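Local atomic coordinates of alpha-amylase (Eisenia fetida, PDB entry 6M4K), a protein that probably catalyses the endohydrolysis of (1->4)-alpha-D-glucosidic linkages in starch-like polysaccharides, as a cold-active, calcium-binding alpha-amylase of glycosyl hydrolase family 13. Residues A[21-26]-A[61-66]; A[75-80]-A[370-375]. All coordinates share one frame; numbering follows the deposited sequence.

Contact 1 (A[21-26]-A[61-66]); sequences HLFEWK and YPWWQR. With SO4 (sulfate ion), chain G.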
ATOM      1  N   HIS A  21      -4.846   2.057  -0.246  1.00 11.59           N
ATOM      2  CA  HIS A  21      -5.235   0.917  -1.069  1.00 10.97           C
ATOM      3  C   HIS A  21      -6.669   0.540  -0.721  1.00 12.29           C
ATOM      4  O   HIS A  21      -6.920  -0.030   0.345  1.00 12.68           O
ATOM      5  CB  HIS A  21      -4.318  -0.260  -0.795  1.00 12.68           C
ATOM      6  CG  HIS A  21      -4.578  -1.434  -1.680  1.00 11.25           C
ATOM      7  ND1 HIS A  21      -4.067  -2.685  -1.409  1.00 13.75           N
ATOM      8  CD2 HIS A  21      -5.250  -1.540  -2.848  1.00 13.20           C
ATOM      9  CE1 HIS A  21      -4.431  -3.517  -2.368  1.00 12.90           C
ATOM     10  NE2 HIS A  21      -5.149  -2.847  -3.254  1.00 13.51           N
ATOM     11  N   LEU A  22      -7.614   0.888  -1.596  1.00 11.36           N
ATOM     12  CA  LEU A  22      -9.021   0.540  -1.377  1.00 12.00           C
ATOM     13  C   LEU A  22      -9.258  -0.850  -1.980  1.00 11.97           C
ATOM     14  O   LEU A  22      -9.824  -1.025  -3.060  1.00 12.76           O
ATOM     15  CB  LEU A  22      -9.934   1.627  -1.932  1.00 12.77           C
ATOM     16  CG  LEU A  22      -9.830   2.988  -1.240  1.00 12.45           C
ATOM     17  CD1 LEU A  22     -10.777   3.990  -1.899  1.00 14.50           C
ATOM     18  CD2 LEU A  22     -10.140   2.878   0.245  1.00 14.34           C
ATOM     19  N   PHE A  23      -8.788  -1.855  -1.240  1.00 12.85           N
ATOM     20  CA  PHE A  23      -8.676  -3.227  -1.731  1.00 12.20           C
ATOM     21  C   PHE A  23     -10.060  -3.814  -2.011  1.00 13.76           C
ATOM     22  O   PHE A  23     -10.911  -3.885  -1.113  1.00 13.50           O
ATOM     23  CB  PHE A  23      -7.939  -4.025  -0.653  1.00 13.35           C
ATOM     24  CG  PHE A  23      -7.802  -5.502  -0.924  1.00 12.44           C
ATOM     25  CD1 PHE A  23      -7.226  -5.979  -2.091  1.00 13.49           C
ATOM     26  CD2 PHE A  23      -8.198  -6.422   0.048  1.00 13.42           C
ATOM     27  CE1 PHE A  23      -7.063  -7.349  -2.308  1.00 14.57           C
ATOM     28  CE2 PHE A  23      -8.038  -7.793  -0.165  1.00 13.43           C
ATOM     29  CZ  PHE A  23      -7.485  -8.252  -1.338  1.00 12.82           C
ATOM     30  N   GLU A  24     -10.291  -4.208  -3.263  1.00 11.84           N
ATOM     31  CA  GLU A  24     -11.540  -4.810  -3.728  1.00 12.28           C
ATOM     32  C   GLU A  24     -12.738  -3.870  -3.667  1.00 13.44           C
ATOM     33  O   GLU A  24     -13.880  -4.321  -3.865  1.00 14.01           O
ATOM     34  CB  GLU A  24     -11.858  -6.152  -3.049  1.00 13.55           C
ATOM     35  CG  GLU A  24     -10.950  -7.300  -3.462  1.00 14.13           C
ATOM     36  CD  GLU A  24     -11.401  -8.017  -4.728  1.00 12.90           C
ATOM     37  OE1 GLU A  24     -12.302  -7.523  -5.444  1.00 14.34           O
ATOM     38  OE2 GLU A  24     -10.852  -9.097  -5.006  1.00 14.89           O
ATOM     39  N   TRP A  25     -12.539  -2.576  -3.441  1.00 13.26           N
ATOM     40  CA  TRP A  25     -13.658  -1.647  -3.543  1.00 13.06           C
ATOM     41  C   TRP A  25     -14.136  -1.536  -4.990  1.00 12.09           C
ATOM     42  O   TRP A  25     -13.327  -1.516  -5.939  1.00 13.35           O
ATOM     43  CB  TRP A  25     -13.270  -0.257  -3.047  1.00 12.65           C
ATOM     44  CG  TRP A  25     -13.125  -0.128  -1.555  1.00 12.79           C
ATOM     45  CD1 TRP A  25     -12.551  -1.027  -0.683  1.00 12.40           C
ATOM     46  CD2 TRP A  25     -13.549   0.982  -0.755  1.00 12.69           C
ATOM     47  NE1 TRP A  25     -12.593  -0.530   0.602  1.00 13.69           N
ATOM     48  CE2 TRP A  25     -13.216   0.693   0.585  1.00 12.27           C
ATOM     49  CE3 TRP A  25     -14.187   2.197  -1.041  1.00 13.34           C
ATOM     50  CZ2 TRP A  25     -13.500   1.572   1.630  1.00 13.27           C
ATOM     51  CZ3 TRP A  25     -14.472   3.060   0.002  1.00 13.27           C
ATOM     52  CH2 TRP A  25     -14.123   2.749   1.312  1.00 13.06           C
ATOM     53  N   LYS A  26     -15.455  -1.427  -5.154  1.00 13.02           N
ATOM     54  CA  LYS A  26     -16.050  -1.158  -6.458  1.00 13.36           C
ATOM     55  C   LYS A  26     -15.781   0.282  -6.894  1.00 12.25           C
ATOM     56  O   LYS A  26     -15.592   1.186  -6.074  1.00 13.63           O
ATOM     57  CB  LYS A  26     -17.567  -1.367  -6.414  1.00 15.35           C
ATOM     58  CG  LYS A  26     -18.002  -2.817  -6.252  1.00 14.23           C
ATOM     59  CD  LYS A  26     -19.524  -2.964  -6.350  1.00 17.18           C
ATOM     60  CE  LYS A  26     -20.227  -2.257  -5.204  1.00 14.68           C
ATOM     61  NZ  LYS A  26     -21.673  -2.655  -5.170  1.00 15.75           N
ATOM     62  N   TYR A  61     -15.209 -17.247  -5.882  1.00 14.50           N
ATOM     63  CA  TYR A  61     -14.869 -15.841  -6.114  1.00 13.43           C
ATOM     64  C   TYR A  61     -13.815 -15.319  -5.141  1.00 12.96           C
ATOM     65  O   TYR A  61     -14.051 -14.342  -4.428  1.00 13.65           O
ATOM     66  CB  TYR A  61     -16.141 -14.996  -6.110  1.00 14.21           C
ATOM     67  CG  TYR A  61     -17.213 -15.612  -6.996  1.00 14.43           C
ATOM     68  CD1 TYR A  61     -17.134 -15.500  -8.378  1.00 16.99           C
ATOM     69  CD2 TYR A  61     -18.284 -16.332  -6.458  1.00 15.17           C
ATOM     70  CE1 TYR A  61     -18.099 -16.054  -9.208  1.00 17.05           C
ATOM     71  CE2 TYR A  61     -19.262 -16.895  -7.283  1.00 17.23           C
ATOM     72  CZ  TYR A  61     -19.158 -16.749  -8.649  1.00 15.94           C
ATOM     73  OH  TYR A  61     -20.114 -17.304  -9.487  1.00 18.28           O
ATOM     74  N   PRO A  62     -12.647 -15.954  -5.086  1.00 13.32           N
ATOM     75  CA  PRO A  62     -11.588 -15.494  -4.181  1.00 13.72           C
ATOM     76  C   PRO A  62     -11.020 -14.146  -4.619  1.00 12.67           C
ATOM     77  O   PRO A  62     -11.122 -13.749  -5.781  1.00 13.38           O
ATOM     78  CB  PRO A  62     -10.532 -16.595  -4.324  1.00 14.47           C
ATOM     79  CG  PRO A  62     -10.686 -17.051  -5.746  1.00 13.76           C
ATOM     80  CD  PRO A  62     -12.182 -17.008  -6.000  1.00 14.25           C
ATOM     81  N   TRP A  63     -10.372 -13.449  -3.678  1.00 13.32           N
ATOM     82  CA  TRP A  63      -9.734 -12.186  -4.061  1.00 13.46           C
ATOM     83  C   TRP A  63      -8.654 -12.419  -5.110  1.00 13.03           C
ATOM     84  O   TRP A  63      -8.480 -11.595  -6.015  1.00 13.68           O
ATOM     85  CB  TRP A  63      -9.143 -11.461  -2.841  1.00 13.49           C
ATOM     86  CG  TRP A  63      -8.056 -12.220  -2.193  1.00 12.62           C
ATOM     87  CD1 TRP A  63      -8.186 -13.156  -1.202  1.00 14.35           C
ATOM     88  CD2 TRP A  63      -6.655 -12.155  -2.498  1.00 13.79           C
ATOM     89  NE1 TRP A  63      -6.960 -13.671  -0.874  1.00 15.51           N
ATOM     90  CE2 TRP A  63      -6.000 -13.076  -1.654  1.00 15.34           C
ATOM     91  CE3 TRP A  63      -5.892 -11.413  -3.409  1.00 13.25           C
ATOM     92  CZ2 TRP A  63      -4.620 -13.270  -1.683  1.00 16.93           C
ATOM     93  CZ3 TRP A  63      -4.519 -11.613  -3.447  1.00 14.58           C
ATOM     94  CH2 TRP A  63      -3.897 -12.529  -2.584  1.00 15.05           C
ATOM     95  N   TRP A  64      -7.960 -13.551  -5.040  1.00 13.13           N
ATOM     96  CA  TRP A  64      -6.786 -13.737  -5.884  1.00 13.83           C
ATOM     97  C   TRP A  64      -7.117 -13.995  -7.347  1.00 12.62           C
ATOM     98  O   TRP A  64      -6.203 -13.988  -8.180  1.00 13.91           O
ATOM     99  CB  TRP A  64      -5.826 -14.776  -5.309  1.00 13.63           C
ATOM    100  CG  TRP A  64      -6.419 -16.055  -4.824  1.00 15.97           C
ATOM    101  CD1 TRP A  64      -6.568 -16.426  -3.515  1.00 19.35           C
ATOM    102  CD2 TRP A  64      -6.875 -17.163  -5.610  1.00 16.35           C
ATOM    103  NE1 TRP A  64      -7.097 -17.687  -3.439  1.00 18.89           N
ATOM    104  CE2 TRP A  64      -7.302 -18.163  -4.705  1.00 17.60           C
ATOM    105  CE3 TRP A  64      -6.957 -17.411  -6.983  1.00 15.24           C
ATOM    106  CZ2 TRP A  64      -7.809 -19.390  -5.131  1.00 19.14           C
ATOM    107  CZ3 TRP A  64      -7.481 -18.642  -7.406  1.00 17.70           C
ATOM    108  CH2 TRP A  64      -7.888 -19.611  -6.473  1.00 17.23           C
ATOM    109  N   GLN A  65      -8.390 -14.213  -7.698  1.00 13.19           N
ATOM    110  CA  GLN A  65      -8.740 -14.327  -9.110  1.00 13.25           C
ATOM    111  C   GLN A  65      -8.346 -13.070  -9.883  1.00 12.90           C
ATOM    112  O   GLN A  65      -8.064 -13.144 -11.085  1.00 13.46           O
ATOM    113  CB  GLN A  65     -10.237 -14.633  -9.272  1.00 13.27           C
ATOM    114  CG  GLN A  65     -11.115 -13.437  -9.022  1.00 13.19           C
ATOM    115  CD  GLN A  65     -12.607 -13.741  -9.069  1.00 14.12           C
ATOM    116  OE1 GLN A  65     -13.026 -14.870  -9.368  1.00 15.62           O
ATOM    117  NE2 GLN A  65     -13.416 -12.730  -8.777  1.00 14.74           N
ATOM    118  N   ARG A  66      -8.288 -11.917  -9.205  1.00 12.54           N
ATOM    119  CA  ARG A  66      -7.964 -10.666  -9.883  1.00 13.11           C
ATOM    120  C   ARG A  66      -6.492 -10.551 -10.243  1.00 12.48           C
ATOM    121  O   ARG A  66      -6.143  -9.658 -11.025  1.00 15.04           O
ATOM    122  CB  ARG A  66      -8.428  -9.460  -9.063  1.00 14.69           C
ATOM    123  CG  ARG A  66      -9.939  -9.442  -8.918  1.00 14.40           C
ATOM    124  CD  ARG A  66     -10.425  -8.217  -8.196  1.00 15.14           C
ATOM    125  NE  ARG A  66     -10.369  -7.014  -9.035  1.00 13.40           N
ATOM    126  CZ  ARG A  66     -11.064  -5.920  -8.767  1.00 13.28           C
ATOM    127  NH1 ARG A  66     -11.863  -5.897  -7.705  1.00 12.96           N
ATOM    128  NH2 ARG A  66     -11.000  -4.853  -9.556  1.00 14.61           N
TER
HETATM  129  S   SO4 G 606     -22.347  -1.118  -8.583  0.50 23.49           S
HETATM  130  O1  SO4 G 606     -21.402  -1.726  -9.506  0.50 31.78           O
HETATM  131  O2  SO4 G 606     -21.619  -0.151  -7.780  0.50 28.04           O
HETATM  132  O3  SO4 G 606     -22.876  -2.141  -7.685  0.50 19.78           O
HETATM  133  O4  SO4 G 606     -23.420  -0.467  -9.334  0.50 35.43           O
HETATM  134  O   HOH W   1     -12.092 -11.054  -6.529  1.00 13.86           O
HETATM  135  O   HOH W   2      -8.136  -8.914  -5.294  1.00 14.18           O
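Glu24 and Trp63 mark the closest backbone approach, with 7.6 Å between their CA atoms; a type II beta turn from Leu22 to Trp25 faces the start of a 3-10 segment at Trp63 to Arg66. The turn closes the C-terminal end of strand 19-22, the first strand of the TIM barrel, and the partner lies in the loop that follows strand 44-47. The contact is buried and rests on a salt bridge. Arg66 NH1 donates to Glu24 OE1 at 2.8 Å, with an N-H...O angle of 152°. The oxygen lies in the guanidinium plane, but the donor reaches it from above the carboxylate plane, and the two planes are 66° apart. The side chains run past each other in opposite directions, so Arg66 CD also comes close to both carboxylate oxygens. Glu24 turns sharply at chi2 (-86°), which brings its carboxylate up against Trp63 and Arg66. Arg66 has further partners: NH2 bonds Pro49 O and NH1 also bonds Ser78 OG. A methionine in place of Arg66 would probably leave the buried Glu24 carboxylate without its countercharge and Pro49 O without this donor. Beside the ion pair, Phe23 CZ packs 3.9 Å from Trp63 CB, the two side chains crossing at a slant. The Trp63 indole leads away from Glu24, and its NE1 bonds Asp360 O. Glu24 CG sits over the centre of one face of the Phe23 ring. The second carboxylate oxygen is served by water. One water donates to Glu24 OE2 and Pro62 O; another donates to Glu24 OE2 at 2.7 Å and to Trp63 O at 2.8 Å.

Contact 2 (A[75-80]-A[370-375]); sequences NSRSGS and GDTKDV. With SO4 (sulfate ion), chain E.
Arg77 reaches across to 370-375 and meets it with two of its guanidinium nitrogens. Arg77 NH2 donates to Asp371 O at 2.9 Å, nearly straight at 166°. The oxygen lies in the guanidinium plane, while the donor stands above the carbonyl plane. Arg77 NE donates to Thr372 OG1 at 2.9 Å; this bond is more bent, at 134°, and the hydroxyl is tilted from the guanidinium plane. Gly370 O lies over one face of the group, 3.1 Å from Arg77 NE, but the angle is too poor for a hydrogen bond. Gly370 and Asp371 have two conformers, and their contacts are those of one. The Arg77 chain is extended from CG to NE, which carries NE and NH2 across to 370-375. It crosses the Thr372 side chain at about a right angle. A water donates to Arg77 O and Gly370 O. Farther out, a type I beta turn from Ser76 to Gly79 presents Arg77, and His53 NE2 is hydrogen-bonded to its backbone N. Arg77 NH1 bonds Tyr61 O, and Thr366 OG1 is bonded to Asp371 O. This is structural packing between two catalytic-domain loops. The partners named are neutral oxygens, so hydrogen-bond direction, rather than charge pairing, probably sets how the guanidinium is turned.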
ATOM      1  N   ASN A  75     -13.450  -4.564 -17.898  1.00 17.46           N
ATOM      2  CA  ASN A  75     -14.606  -4.987 -17.113  1.00 15.36           C
ATOM      3  C   ASN A  75     -14.115  -5.994 -16.080  1.00 15.00           C
ATOM      4  O   ASN A  75     -13.602  -7.055 -16.449  1.00 16.40           O
ATOM      5  CB  ASN A  75     -15.637  -5.629 -18.038  1.00 19.50           C
ATOM      6  CG  ASN A  75     -17.006  -5.767 -17.401  1.00 21.51           C
ATOM      7  OD1 ASN A  75     -17.320  -5.135 -16.394  1.00 26.75           O
ATOM      8  ND2 ASN A  75     -17.846  -6.595 -18.013  1.00 31.26           N
ATOM      9  N   SER A  76     -14.237  -5.642 -14.796  1.00 14.66           N
ATOM     10  CA  SER A  76     -13.672  -6.405 -13.691  1.00 14.50           C
ATOM     11  C   SER A  76     -14.720  -6.544 -12.593  1.00 14.05           C
ATOM     12  O   SER A  76     -15.812  -5.968 -12.656  1.00 15.30           O
ATOM     13  CB  SER A  76     -12.447  -5.687 -13.108  1.00 13.89           C
ATOM     14  OG  SER A  76     -12.845  -4.510 -12.419  1.00 14.26           O
ATOM     15  N   ARG A  77     -14.345  -7.257 -11.535  1.00 14.21           N
ATOM     16  CA  ARG A  77     -15.239  -7.383 -10.389  1.00 13.42           C
ATOM     17  C   ARG A  77     -15.631  -6.031  -9.817  1.00 13.30           C
ATOM     18  O   ARG A  77     -16.743  -5.866  -9.310  1.00 14.69           O
ATOM     19  CB  ARG A  77     -14.576  -8.228  -9.311  1.00 13.66           C
ATOM     20  CG  ARG A  77     -15.501  -8.515  -8.138  1.00 14.83           C
ATOM     21  CD  ARG A  77     -14.866  -9.390  -7.086  1.00 14.32           C
ATOM     22  NE  ARG A  77     -15.886  -9.795  -6.121  1.00 13.94           N
ATOM     23  CZ  ARG A  77     -15.815 -10.895  -5.375  1.00 14.52           C
ATOM     24  NH1 ARG A  77     -14.765 -11.698  -5.432  1.00 13.75           N
ATOM     25  NH2 ARG A  77     -16.841 -11.204  -4.580  1.00 14.63           N
ATOM     26  N   SER A  78     -14.740  -5.044  -9.877  1.00 13.01           N
ATOM     27  CA  SER A  78     -15.075  -3.737  -9.324  1.00 12.50           C
ATOM     28  C   SER A  78     -16.035  -2.925 -10.182  1.00 13.66           C
ATOM     29  O   SER A  78     -16.578  -1.930  -9.687  1.00 13.53           O
ATOM     30  CB  SER A  78     -13.816  -2.904  -9.098  1.00 12.92           C
ATOM     31  OG  SER A  78     -13.075  -3.361  -7.978  1.00 13.53           O
ATOM     32  N   GLY A  79     -16.247  -3.306 -11.436  1.00 14.20           N
ATOM     33  CA  GLY A  79     -17.197  -2.604 -12.267  1.00 16.07           C
ATOM     34  C   GLY A  79     -16.781  -2.534 -13.719  1.00 13.81           C
ATOM     35  O   GLY A  79     -15.754  -3.099 -14.112  1.00 15.35           O
ATOM     36  N   SER A  80     -17.603  -1.855 -14.515  1.00 15.63           N
ATOM     37  CA  SER A  80     -17.433  -1.791 -15.954  1.00 15.26           C
ATOM     38  C   SER A  80     -16.410  -0.721 -16.329  1.00 13.94           C
ATOM     39  O   SER A  80     -15.968   0.087 -15.507  1.00 14.95           O
ATOM     40  CB  SER A  80     -18.760  -1.427 -16.612  1.00 17.16           C
ATOM     41  OG  SER A  80     -19.112  -0.119 -16.213  1.00 16.26           O
ATOM     42  N   GLY A 370     -20.313 -13.621  -7.062  0.50 20.01           N
ATOM     43  CA  GLY A 370     -19.145 -12.874  -7.472  0.50 18.37           C
ATOM     44  C   GLY A 370     -19.292 -11.371  -7.444  0.50 18.68           C
ATOM     45  O   GLY A 370     -18.340 -10.670  -7.813  0.50 18.70           O
ATOM     46  N   ASP A 371     -20.443 -10.851  -7.024  0.50 17.49           N
ATOM     47  CA  ASP A 371     -20.595  -9.414  -6.866  0.50 17.89           C
ATOM     48  C   ASP A 371     -19.848  -8.947  -5.617  0.50 16.79           C
ATOM     49  O   ASP A 371     -19.339  -9.747  -4.826  0.50 15.74           O
ATOM     50  CB  ASP A 371     -22.078  -9.018  -6.836  0.50 22.83           C
ATOM     51  CG  ASP A 371     -22.842  -9.618  -5.658  0.50 24.62           C
ATOM     52  OD1 ASP A 371     -22.240  -9.962  -4.622  0.50 24.97           O
ATOM     53  OD2 ASP A 371     -24.085  -9.734  -5.766  0.50 32.32           O
ATOM     54  N   THR A 372     -19.797  -7.629  -5.439  1.00 15.59           N
ATOM     55  CA  THR A 372     -19.217  -7.016  -4.260  1.00 15.84           C
ATOM     56  C   THR A 372     -20.249  -6.061  -3.685  1.00 14.49           C
ATOM     57  O   THR A 372     -20.888  -5.311  -4.431  1.00 15.65           O
ATOM     58  CB  THR A 372     -17.907  -6.301  -4.613  1.00 13.28           C
ATOM     59  OG1 THR A 372     -17.015  -7.266  -5.163  1.00 14.39           O
ATOM     60  CG2 THR A 372     -17.287  -5.650  -3.381  1.00 14.21           C
ATOM     61  N   LYS A 373     -20.443  -6.123  -2.375  1.00 15.00           N
ATOM     62  CA  LYS A 373     -21.391  -5.235  -1.719  1.00 18.12           C
ATOM     63  C   LYS A 373     -20.914  -3.795  -1.762  1.00 16.28           C
ATOM     64  O   LYS A 373     -19.709  -3.514  -1.801  1.00 16.10           O
ATOM     65  CB  LYS A 373     -21.536  -5.601  -0.247  1.00 18.44           C
ATOM     66  CG  LYS A 373     -22.195  -6.920   0.023  1.00 22.29           C
ATOM     67  CD  LYS A 373     -22.387  -7.025   1.521  1.00 24.11           C
ATOM     68  CE  LYS A 373     -22.730  -8.416   1.920  1.00 25.34           C
ATOM     69  NZ  LYS A 373     -23.077  -8.473   3.369  1.00 22.31           N
ATOM     70  N   ASP A 374     -21.873  -2.872  -1.712  1.00 16.50           N
ATOM     71  CA  ASP A 374     -21.566  -1.480  -1.423  1.00 16.23           C
ATOM     72  C   ASP A 374     -20.846  -1.385  -0.087  1.00 16.69           C
ATOM     73  O   ASP A 374     -21.181  -2.085   0.877  1.00 18.27           O
ATOM     74  CB  ASP A 374     -22.855  -0.656  -1.325  1.00 19.71           C
ATOM     75  CG  ASP A 374     -23.506  -0.401  -2.672  1.00 20.69           C
ATOM     76  OD1 ASP A 374     -22.921  -0.719  -3.722  1.00 22.05           O
ATOM     77  OD2 ASP A 374     -24.641   0.134  -2.672  1.00 26.04           O
ATOM     78  N   VAL A 375     -19.852  -0.503  -0.018  1.00 15.82           N
ATOM     79  CA  VAL A 375     -19.121  -0.312   1.227  1.00 16.33           C
ATOM     80  C   VAL A 375     -19.995   0.390   2.255  1.00 17.54           C
ATOM     81  O   VAL A 375     -20.670   1.384   1.956  1.00 19.26           O
ATOM     82  CB  VAL A 375     -17.848   0.513   0.974  1.00 16.24           C
ATOM     83  CG1 VAL A 375     -17.189   0.881   2.292  1.00 17.25           C
ATOM     84  CG2 VAL A 375     -16.891  -0.254   0.090  1.00 16.89           C
TER
HETATM   85  S   SO4 E 604     -25.550  -4.247  -0.835  0.80 30.01           S
HETATM   86  O1  SO4 E 604     -24.968  -4.539   0.468  0.80 28.12           O
HETATM   87  O2  SO4 E 604     -24.560  -3.681  -1.749  0.80 25.79           O
HETATM   88  O3  SO4 E 604     -26.646  -3.296  -0.658  0.80 38.73           O
HETATM   89  O4  SO4 E 604     -26.066  -5.482  -1.414  0.80 36.37           O
HETATM   90  O   HOH W   3     -18.804  -7.976  -9.611  1.00 32.46           O

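The centres of the two contacts lie about 9 Å apart, on the same side of the chain's centre and within the family 13 catalytic region. Contact 1 closes before contact 2 opens. Segments 61-66 and 75-80 belong to the same long loop between strand 44-47 and helix 81-93. That loop therefore meets the turn that follows strand 19-22 in one contact and the 370-375 loop, some 290 residues farther along the chain, in the other. The contacts also touch directly: Lys26 NZ forms a salt bridge with Asp374 OD1 at 2.7 Å, and Tyr61 CG packs on Gly370 CA. Together they join the start of the barrel to the loop between strand 356-357 and helix 389-401, beyond the last barrel strand, 339-344.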